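Local coordinates for protein CaaX farnesyltransferase beta subunit Ram1 (Aspergillus fumigatus, PDB 4L9P) that probably transfers a farnesyl group from farnesyl diphosphate to the cysteine of C-terminal CaaX motifs, working as the zinc-dependent, peptide-binding half of a heterodimer, at residues T283-L288 with C323-P328. Residues are numbered along the deposited sequence; the frame is centred on the assembly and turned at random.
Sequences TFTDGL and CLLGRP
Thr285 and Leu325 meet through methyl groups, with no flat group between them; the flat groups of 283-288, the Phe284 ring and the Asp286 carboxylate, make their contacts away from 323-328. The ring meets Trp228 and His261, its plane inclined by about 45° to the first and 55° to the second. The carboxylate receives the backbone N-H of Thr283 from above its plane, with Thr283 N to Asp286 OD2 at 3.1 Å. Thr283 OG1 accepts from Thr285 N at 3.3 Å in an ST turn, and more weakly from Asp286 N. Two successive beta turns, type I from Thr283 to Asp286 and type II from Thr285 to Leu288, fold the loop, and Lys235 NZ donates hydrogen bonds to the carbonyl oxygens of Phe284 and Asp286. From this braced loop Thr285 CG2 reaches Leu325 CD2 at 3.5 Å, tight for two methyls, and the two side chains pass alongside rather than meeting end on. With chi1 at 60°, Thr285 OG1 sits between N and the carbonyl carbon, and CG2, anti to that carbon, is the branch that meets Leu325. The same Leu325 methyl touches Leu288 CD2 at 4.3 Å, so one branch of Leu325 spans both partners. Met258 of helix 251-263 touches Thr285, Leu288 and Leu324, joining the two loops through a shared helix of the alpha-alpha toroid. Leu325 directly precedes Gly326, the first residue after helix 312-323 to depart from helical backbone angles, and Leu288 opens helix 288-293. With no hydrogen bond crossing the 7.6 Å between Thr285 CA and Leu325 CA, the direct contact between the two inter-helix loops is small and apolar, while the hydrogen bonds within 283-288 and from Lys235 are consistent with a firmly shaped loop.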
ATOM      1  N   THR B 283      -0.674  19.338  16.807  1.00  8.30           N
ATOM      2  CA  THR B 283      -1.373  18.095  17.051  1.00  7.03           C
ATOM      3  C   THR B 283      -0.881  17.051  16.070  1.00  6.48           C
ATOM      4  O   THR B 283      -0.163  17.351  15.098  1.00  6.31           O
ATOM      5  CB  THR B 283      -2.878  18.241  16.797  1.00  8.80           C
ATOM      6  OG1 THR B 283      -3.097  18.409  15.390  1.00 10.19           O
ATOM      7  CG2 THR B 283      -3.524  19.458  17.586  1.00 10.19           C
ATOM      8  N   PHE B 284      -1.273  15.826  16.367  1.00  6.28           N
ATOM      9  CA  PHE B 284      -0.848  14.698  15.498  1.00  5.66           C
ATOM     10  C   PHE B 284      -1.378  14.836  14.084  1.00  6.13           C
ATOM     11  O   PHE B 284      -0.762  14.287  13.139  1.00  6.48           O
ATOM     12  CB  PHE B 284      -1.326  13.377  16.093  1.00  6.45           C
ATOM     13  CG  PHE B 284      -0.409  12.860  17.173  1.00  6.85           C
ATOM     14  CD1 PHE B 284      -0.524  13.288  18.500  1.00  7.64           C
ATOM     15  CD2 PHE B 284       0.641  12.003  16.857  1.00  8.71           C
ATOM     16  CE1 PHE B 284       0.364  12.811  19.496  1.00  7.44           C
ATOM     17  CE2 PHE B 284       1.488  11.525  17.846  1.00  8.18           C
ATOM     18  CZ  PHE B 284       1.377  11.932  19.157  1.00  7.11           C
ATOM     19  N   THR B 285      -2.490  15.554  13.908  1.00  7.51           N
ATOM     20  CA  THR B 285      -3.128  15.630  12.573  1.00  7.98           C
ATOM     21  C   THR B 285      -2.760  16.912  11.824  1.00  7.62           C
ATOM     22  O   THR B 285      -3.096  17.073  10.664  1.00  7.27           O
ATOM     23  CB  THR B 285      -4.656  15.461  12.688  1.00 10.14           C
ATOM     24  OG1 THR B 285      -5.162  16.520  13.531  1.00 11.29           O
ATOM     25  CG2 THR B 285      -5.019  14.074  13.252  1.00 10.61           C
ATOM     26  N   ASP B 286      -2.063  17.833  12.485  1.00  7.19           N
ATOM     27  CA  ASP B 286      -1.668  19.095  11.827  1.00  7.86           C
ATOM     28  C   ASP B 286      -0.766  18.821  10.653  1.00  7.61           C
ATOM     29  O   ASP B 286       0.247  18.144  10.794  1.00  7.25           O
ATOM     30  CB  ASP B 286      -0.947  19.959  12.837  1.00  9.45           C
ATOM     31  CG  ASP B 286      -1.856  20.848  13.633  1.00 13.63           C
ATOM     32  OD1 ASP B 286      -3.024  21.009  13.268  1.00 16.27           O
ATOM     33  OD2 ASP B 286      -1.339  21.427  14.627  1.00 15.47           O
ATOM     34  N   GLY B 287      -1.145  19.305   9.469  1.00  8.08           N
ATOM     35  CA  GLY B 287      -0.340  19.172   8.262  1.00  8.30           C
ATOM     36  C   GLY B 287      -0.507  17.794   7.641  1.00  6.42           C
ATOM     37  O   GLY B 287       0.060  17.536   6.558  1.00  6.79           O
ATOM     38  N   LEU B 288      -1.270  16.902   8.268  1.00  6.90           N
ATOM     39  CA  LEU B 288      -1.354  15.498   7.792  1.00  6.73           C
ATOM     40  C   LEU B 288      -2.182  15.293   6.503  1.00  5.92           C
ATOM     41  O   LEU B 288      -1.683  14.732   5.548  1.00  6.08           O
ATOM     42  CB  LEU B 288      -1.895  14.594   8.904  1.00  6.20           C
ATOM     43  CG  LEU B 288      -2.052  13.105   8.526  1.00  6.96           C
ATOM     44  CD1 LEU B 288      -0.720  12.497   8.005  1.00  8.26           C
ATOM     45  CD2 LEU B 288      -2.540  12.380   9.764  1.00  8.30           C
ATOM     46  N   CYS B 323      -9.830   9.045   6.220  1.00  5.66           N
ATOM     47  CA  CYS B 323     -11.099   8.742   6.859  1.00  6.83           C
ATOM     48  C   CYS B 323     -11.000   8.665   8.384  1.00  7.66           C
ATOM     49  O   CYS B 323     -12.056   8.573   9.055  1.00  7.98           O
ATOM     50  CB  CYS B 323     -11.693   7.427   6.267  1.00  8.16           C
ATOM     51  SG  CYS B 323     -12.177   7.710   4.500  1.00  9.50           S
ATOM     52  N   LEU B 324      -9.800   8.648   8.975  1.00  8.68           N
ATOM     53  CA  LEU B 324      -9.663   8.872  10.416  1.00  9.73           C
ATOM     54  C   LEU B 324      -9.738  10.357  10.815  1.00 11.82           C
ATOM     55  O   LEU B 324      -9.782  10.705  12.024  1.00 13.97           O
ATOM     56  CB  LEU B 324      -8.277   8.341  10.866  1.00 10.16           C
ATOM     57  CG  LEU B 324      -8.165   6.845  10.910  1.00  9.79           C
ATOM     58  CD1 LEU B 324      -6.729   6.502  11.217  1.00 10.92           C
ATOM     59  CD2 LEU B 324      -9.048   6.273  12.016  1.00 10.46           C
ATOM     60  N   LEU B 325      -9.739  11.241   9.829  1.00  9.44           N
ATOM     61  CA  LEU B 325      -9.726  12.679  10.094  1.00 10.38           C
ATOM     62  C   LEU B 325     -11.080  13.368  10.015  1.00 12.08           C
ATOM     63  O   LEU B 325     -11.215  14.515  10.459  1.00 14.29           O
ATOM     64  CB  LEU B 325      -8.746  13.409   9.156  1.00 11.63           C
ATOM     65  CG  LEU B 325      -7.355  12.766   9.140  1.00 11.50           C
ATOM     66  CD1 LEU B 325      -6.456  13.513   8.124  1.00 13.05           C
ATOM     67  CD2 LEU B 325      -6.718  12.735  10.527  1.00 12.35           C
ATOM     68  N   GLY B 326     -12.058  12.718   9.403  1.00 10.60           N
ATOM     69  CA  GLY B 326     -13.398  13.314   9.291  1.00 11.77           C
ATOM     70  C   GLY B 326     -14.226  12.420   8.397  1.00 11.27           C
ATOM     71  O   GLY B 326     -13.816  11.272   8.113  1.00 11.65           O
ATOM     72  N   ARG B 327     -15.407  12.909   7.995  1.00 10.94           N
ATOM     73  CA  ARG B 327     -16.292  12.083   7.172  1.00 10.48           C
ATOM     74  C   ARG B 327     -15.685  11.911   5.792  1.00  9.02           C
ATOM     75  O   ARG B 327     -15.117  12.844   5.231  1.00  9.56           O
ATOM     76  CB  ARG B 327     -17.634  12.794   7.052  1.00 11.76           C
ATOM     77  CG  ARG B 327     -18.357  12.822   8.383  1.00 14.99           C
ATOM     78  CD  ARG B 327     -19.700  13.482   8.250  1.00 18.39           C
ATOM     79  NE  ARG B 327     -20.536  13.200   9.431  1.00 22.78           N
ATOM     80  CZ  ARG B 327     -21.877  13.323   9.480  1.00 25.28           C
ATOM     81  NH1 ARG B 327     -22.587  13.763   8.434  1.00 26.82           N
ATOM     82  NH2 ARG B 327     -22.537  13.037  10.603  1.00 26.49           N
ATOM     83  N   PRO B 328     -15.816  10.712   5.194  1.00  7.18           N
ATOM     84  CA  PRO B 328     -15.210  10.463   3.873  1.00  8.14           C
ATOM     85  C   PRO B 328     -15.622  11.463   2.795  1.00  8.04           C
ATOM     86  O   PRO B 328     -14.802  11.955   2.016  1.00  7.77           O
ATOM     87  CB  PRO B 328     -15.702   9.067   3.533  1.00  8.53           C
ATOM     88  CG  PRO B 328     -15.866   8.398   4.877  1.00  8.47           C
ATOM     89  CD  PRO B 328     -16.424   9.513   5.781  1.00  8.00           C
TER